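Long-range contact in fusarinine C esterase sidJ (Aspergillus fumigatus, PDB 6GUP), which hydrolyses the ester bonds of the siderophore fusarinine C, releasing its iron, but does not hydrolyse triacetylfusarinine C: residues Ile321-Leu329 with Glu336-Lys344. Residues are numbered along the deposited sequence; the frame is centred on the assembly and turned at random.
Sequences IIPNASHAL and EPRNFLVNK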
ATOM      1  N   ILE A 321     -23.594   6.584 -19.754  1.00 35.55           N
ATOM      2  CA  ILE A 321     -23.697   5.229 -19.235  1.00 38.18           C
ATOM      3  C   ILE A 321     -23.119   4.290 -20.292  1.00 38.75           C
ATOM      4  O   ILE A 321     -23.723   4.101 -21.348  1.00 38.26           O
ATOM      5  CB  ILE A 321     -25.173   4.892 -18.913  1.00 39.76           C
ATOM      6  CG1 ILE A 321     -25.716   5.864 -17.853  1.00 40.63           C
ATOM      7  CG2 ILE A 321     -25.315   3.458 -18.417  1.00 39.85           C
ATOM      8  CD1 ILE A 321     -27.212   5.798 -17.639  1.00 40.63           C
ATOM      9  N   ILE A 322     -21.955   3.704 -19.995  1.00 38.98           N
ATOM     10  CA  ILE A 322     -21.237   2.842 -20.945  1.00 39.43           C
ATOM     11  C   ILE A 322     -22.073   1.572 -21.167  1.00 41.11           C
ATOM     12  O   ILE A 322     -22.355   0.864 -20.197  1.00 39.43           O
ATOM     13  CB  ILE A 322     -19.824   2.427 -20.445  1.00 39.43           C
ATOM     14  CG1 ILE A 322     -18.944   3.640 -20.071  1.00 41.48           C
ATOM     15  CG2 ILE A 322     -19.110   1.576 -21.494  1.00 38.08           C
ATOM     16  CD1 ILE A 322     -18.569   4.569 -21.207  1.00 45.30           C
ATOM     17  N   PRO A 323     -22.482   1.286 -22.427  1.00 44.04           N
ATOM     18  CA  PRO A 323     -23.305   0.088 -22.678  1.00 45.23           C
ATOM     19  C   PRO A 323     -22.612  -1.228 -22.307  1.00 44.75           C
ATOM     20  O   PRO A 323     -21.443  -1.422 -22.645  1.00 43.55           O
ATOM     21  CB  PRO A 323     -23.565   0.137 -24.192  1.00 47.53           C
ATOM     22  CG  PRO A 323     -23.331   1.546 -24.590  1.00 48.05           C
ATOM     23  CD  PRO A 323     -22.295   2.085 -23.654  1.00 45.68           C
ATOM     24  N   ASN A 324     -23.334  -2.092 -21.591  1.00 45.22           N
ATOM     25  CA  ASN A 324     -22.872  -3.440 -21.206  1.00 46.46           C
ATOM     26  C   ASN A 324     -21.659  -3.497 -20.258  1.00 45.89           C
ATOM     27  O   ASN A 324     -21.148  -4.589 -19.992  1.00 45.97           O
ATOM     28  CB  ASN A 324     -22.590  -4.301 -22.454  1.00 48.43           C
ATOM     29  CG  ASN A 324     -23.735  -4.289 -23.451  1.00 48.75           C
ATOM     30  OD1 ASN A 324     -23.529  -4.059 -24.644  1.00 48.65           O
ATOM     31  ND2 ASN A 324     -24.948  -4.534 -22.969  1.00 48.49           N
ATOM     32  N   ALA A 325     -21.219  -2.354 -19.727  1.00 44.57           N
ATOM     33  CA  ALA A 325     -20.036  -2.313 -18.867  1.00 43.57           C
ATOM     34  C   ALA A 325     -20.401  -2.772 -17.463  1.00 42.34           C
ATOM     35  O   ALA A 325     -21.460  -2.416 -16.954  1.00 42.76           O
ATOM     36  CB  ALA A 325     -19.447  -0.912 -18.818  1.00 44.86           C
ATOM     37  N   SER A 326     -19.520  -3.555 -16.847  1.00 41.64           N
ATOM     38  CA  SER A 326     -19.661  -3.947 -15.447  1.00 42.54           C
ATOM     39  C   SER A 326     -18.980  -2.869 -14.608  1.00 41.66           C
ATOM     40  O   SER A 326     -18.426  -1.913 -15.159  1.00 39.71           O
ATOM     41  CB  SER A 326     -19.032  -5.322 -15.200  1.00 44.27           C
ATOM     42  OG  SER A 326     -17.625  -5.286 -15.345  1.00 43.39           O
ATOM     43  N   HIS A 327     -19.022  -3.021 -13.286  1.00 41.89           N
ATOM     44  CA  HIS A 327     -18.471  -2.017 -12.367  1.00 42.62           C
ATOM     45  C   HIS A 327     -16.990  -1.729 -12.622  1.00 44.64           C
ATOM     46  O   HIS A 327     -16.601  -0.572 -12.799  1.00 44.29           O
ATOM     47  CB  HIS A 327     -18.663  -2.454 -10.912  1.00 43.94           C
ATOM     48  CG  HIS A 327     -18.210  -1.433  -9.916  1.00 45.71           C
ATOM     49  ND1 HIS A 327     -18.914  -0.274  -9.667  1.00 45.23           N
ATOM     50  CD2 HIS A 327     -17.116  -1.389  -9.119  1.00 47.22           C
ATOM     51  CE1 HIS A 327     -18.277   0.436  -8.753  1.00 45.46           C
ATOM     52  NE2 HIS A 327     -17.183  -0.218  -8.403  1.00 46.46           N
ATOM     53  N   ALA A 328     -16.185  -2.790 -12.640  1.00 47.11           N
ATOM     54  CA  ALA A 328     -14.737  -2.687 -12.851  1.00 47.75           C
ATOM     55  C   ALA A 328     -14.280  -3.105 -14.257  1.00 48.37           C
ATOM     56  O   ALA A 328     -13.096  -2.983 -14.567  1.00 49.10           O
ATOM     57  CB  ALA A 328     -14.006  -3.507 -11.797  1.00 48.12           C
ATOM     58  N   LEU A 329     -15.202  -3.587 -15.097  1.00 47.01           N
ATOM     59  CA  LEU A 329     -14.893  -4.017 -16.471  1.00 45.95           C
ATOM     60  C   LEU A 329     -13.796  -5.103 -16.498  1.00 50.70           C
ATOM     61  O   LEU A 329     -12.924  -5.107 -17.372  1.00 51.07           O
ATOM     62  CB  LEU A 329     -14.516  -2.809 -17.354  1.00 41.59           C
ATOM     63  CG  LEU A 329     -15.552  -1.680 -17.509  1.00 37.82           C
ATOM     64  CD1 LEU A 329     -15.556  -0.712 -16.330  1.00 35.87           C
ATOM     65  CD2 LEU A 329     -15.309  -0.911 -18.801  1.00 36.56           C
ATOM     66  N   GLU A 336     -14.958  -5.229 -25.069  1.00 53.48           N
ATOM     67  CA  GLU A 336     -15.564  -4.149 -25.865  1.00 55.40           C
ATOM     68  C   GLU A 336     -15.906  -2.897 -25.029  1.00 50.85           C
ATOM     69  O   GLU A 336     -15.594  -1.784 -25.460  1.00 48.46           O
ATOM     70  CB  GLU A 336     -16.772  -4.672 -26.674  1.00 60.93           C
ATOM     71  CG  GLU A 336     -17.502  -3.629 -27.519  1.00 68.86           C
ATOM     72  CD  GLU A 336     -18.578  -2.860 -26.765  1.00 73.36           C
ATOM     73  OE1 GLU A 336     -18.583  -1.614 -26.853  1.00 76.64           O
ATOM     74  OE2 GLU A 336     -19.417  -3.493 -26.086  1.00 75.52           O
ATOM     75  N   PRO A 337     -16.554  -3.066 -23.851  1.00 48.86           N
ATOM     76  CA  PRO A 337     -16.753  -1.914 -22.952  1.00 47.52           C
ATOM     77  C   PRO A 337     -15.467  -1.244 -22.459  1.00 45.02           C
ATOM     78  O   PRO A 337     -15.434  -0.016 -22.335  1.00 43.75           O
ATOM     79  CB  PRO A 337     -17.514  -2.518 -21.769  1.00 48.12           C
ATOM     80  CG  PRO A 337     -18.245  -3.669 -22.344  1.00 49.95           C
ATOM     81  CD  PRO A 337     -17.360  -4.225 -23.418  1.00 50.05           C
ATOM     82  N   ARG A 338     -14.436  -2.037 -22.161  1.00 44.11           N
ATOM     83  CA  ARG A 338     -13.120  -1.488 -21.798  1.00 44.15           C
ATOM     84  C   ARG A 338     -12.557  -0.611 -22.905  1.00 41.88           C
ATOM     85  O   ARG A 338     -12.130   0.514 -22.649  1.00 39.94           O
ATOM     86  CB  ARG A 338     -12.099  -2.588 -21.487  1.00 47.04           C
ATOM     87  CG  ARG A 338     -12.066  -3.037 -20.038  1.00 52.46           C
ATOM     88  CD  ARG A 338     -10.695  -3.591 -19.675  1.00 58.20           C
ATOM     89  NE  ARG A 338     -10.280  -4.670 -20.571  1.00 60.60           N
ATOM     90  CZ  ARG A 338     -10.759  -5.917 -20.552  1.00 61.91           C
ATOM     91  NH1 ARG A 338     -10.295  -6.807 -21.427  1.00 62.74           N
ATOM     92  NH2 ARG A 338     -11.694  -6.291 -19.679  1.00 62.18           N
ATOM     93  N   ASN A 339     -12.557  -1.137 -24.129  1.00 41.28           N
ATOM     94  CA  ASN A 339     -12.056  -0.396 -25.292  1.00 42.34           C
ATOM     95  C   ASN A 339     -12.832   0.901 -25.507  1.00 39.12           C
ATOM     96  O   ASN A 339     -12.241   1.934 -25.829  1.00 38.93           O
ATOM     97  CB  ASN A 339     -12.129  -1.246 -26.562  1.00 48.49           C
ATOM     98  CG  ASN A 339     -11.354  -0.635 -27.714  1.00 53.02           C
ATOM     99  OD1 ASN A 339     -10.135  -0.473 -27.637  1.00 56.44           O
ATOM    100  ND2 ASN A 339     -12.055  -0.290 -28.788  1.00 55.24           N
ATOM    101  N   PHE A 340     -14.150   0.834 -25.331  1.00 38.06           N
ATOM    102  CA  PHE A 340     -15.006   2.013 -25.435  1.00 38.21           C
ATOM    103  C   PHE A 340     -14.684   3.031 -24.345  1.00 36.59           C
ATOM    104  O   PHE A 340     -14.508   4.214 -24.637  1.00 35.41           O
ATOM    105  CB  PHE A 340     -16.481   1.622 -25.360  1.00 40.75           C
ATOM    106  CG  PHE A 340     -17.416   2.755 -25.656  1.00 43.25           C
ATOM    107  CD1 PHE A 340     -17.630   3.169 -26.965  1.00 46.07           C
ATOM    108  CD2 PHE A 340     -18.070   3.421 -24.628  1.00 42.71           C
ATOM    109  CE1 PHE A 340     -18.488   4.222 -27.245  1.00 46.06           C
ATOM    110  CE2 PHE A 340     -18.929   4.473 -24.898  1.00 42.94           C
ATOM    111  CZ  PHE A 340     -19.138   4.875 -26.209  1.00 44.30           C
ATOM    112  N   LEU A 341     -14.597   2.559 -23.101  1.00 35.95           N
ATOM    113  CA  LEU A 341     -14.248   3.407 -21.954  1.00 35.98           C
ATOM    114  C   LEU A 341     -12.922   4.126 -22.174  1.00 36.71           C
ATOM    115  O   LEU A 341     -12.827   5.334 -21.957  1.00 36.20           O
ATOM    116  CB  LEU A 341     -14.175   2.578 -20.667  1.00 36.37           C
ATOM    117  CG  LEU A 341     -13.978   3.350 -19.351  1.00 39.66           C
ATOM    118  CD1 LEU A 341     -14.675   2.628 -18.209  1.00 41.52           C
ATOM    119  CD2 LEU A 341     -12.509   3.583 -19.002  1.00 40.13           C
ATOM    120  N   VAL A 342     -11.909   3.374 -22.604  1.00 37.92           N
ATOM    121  CA  VAL A 342     -10.579   3.931 -22.867  1.00 38.85           C
ATOM    122  C   VAL A 342     -10.644   4.991 -23.971  1.00 38.79           C
ATOM    123  O   VAL A 342     -10.014   6.043 -23.855  1.00 37.15           O
ATOM    124  CB  VAL A 342      -9.551   2.826 -23.225  1.00 39.40           C
ATOM    125  CG1 VAL A 342      -8.231   3.424 -23.704  1.00 39.87           C
ATOM    126  CG2 VAL A 342      -9.292   1.927 -22.024  1.00 40.61           C
ATOM    127  N   ASN A 343     -11.407   4.711 -25.028  1.00 39.39           N
ATOM    128  CA  ASN A 343     -11.607   5.677 -26.118  1.00 39.68           C
ATOM    129  C   ASN A 343     -12.300   6.965 -25.661  1.00 35.79           C
ATOM    130  O   ASN A 343     -11.973   8.043 -26.158  1.00 35.62           O
ATOM    131  CB  ASN A 343     -12.375   5.046 -27.293  1.00 43.50           C
ATOM    132  CG  ASN A 343     -11.489   4.183 -28.179  1.00 47.46           C
ATOM    133  OD1 ASN A 343     -10.388   4.584 -28.558  1.00 49.07           O
ATOM    134  ND2 ASN A 343     -11.976   2.997 -28.528  1.00 48.85           N
ATOM    135  N   LYS A 344     -13.243   6.857 -24.721  1.00 34.72           N
ATOM    136  CA  LYS A 344     -13.890   8.045 -24.144  1.00 34.90           C
ATOM    137  C   LYS A 344     -12.907   8.895 -23.335  1.00 33.92           C
ATOM    138  O   LYS A 344     -12.994  10.124 -23.355  1.00 32.89           O
ATOM    139  CB  LYS A 344     -15.085   7.672 -23.253  1.00 36.90           C
ATOM    140  CG  LYS A 344     -16.269   6.983 -23.932  1.00 40.24           C
ATOM    141  CD  LYS A 344     -16.740   7.649 -25.222  1.00 42.03           C
ATOM    142  CE  LYS A 344     -16.173   6.963 -26.459  1.00 43.95           C
ATOM    143  NZ  LYS A 344     -16.645   7.590 -27.722  1.00 45.01           N
TER
HETATM  144  O   HOH W   1     -19.675  -0.690 -24.560  1.00 57.06           O
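Leu329 reaches across to helix 335-353 and touches three of its residues. Leu329 CD2 packs 3.6 Å from CD1 of Leu341 and also lies against Pro337, near the ring CB and the backbone O. Leu329 CB rests on the aliphatic part of Arg338, 3.6 Å from Arg338 CG. The Arg338 chain bends at chi3 (-55°), which turns the guanidinium back to the Leu329 backbone. Arg338 NH2 donates to Leu329 O at 2.9 Å. The carbonyl oxygen lies close to the guanidinium plane. NH2 also bonds Asn331 O, and NE forms a salt bridge with Asp57. Residues 321-329 run from the end of strand 320-322, an outermost strand of the alpha/beta-hydrolase sheet, into the loop after it. His327 sits in this loop and bonds Ser123 and Asp286, consistent with a catalytic triad. The helix packs against Ala325 and Leu329, on either side of this histidine in the chain. Nearer the strand, Ile322 CD1 meets the Phe340 ring edge in plane, 3.6 Å from Phe340 CD2. CE of Lys344 lies over one face, offset toward the ring's rim. The Pro337 ring fits against the type II beta turn Ile322-Ala325, with Pro337 CB 3.9 Å from Ala325 CB. Beside the turn, one water donates to both Pro323 O and Glu336 OE1, each at 2.7 Å.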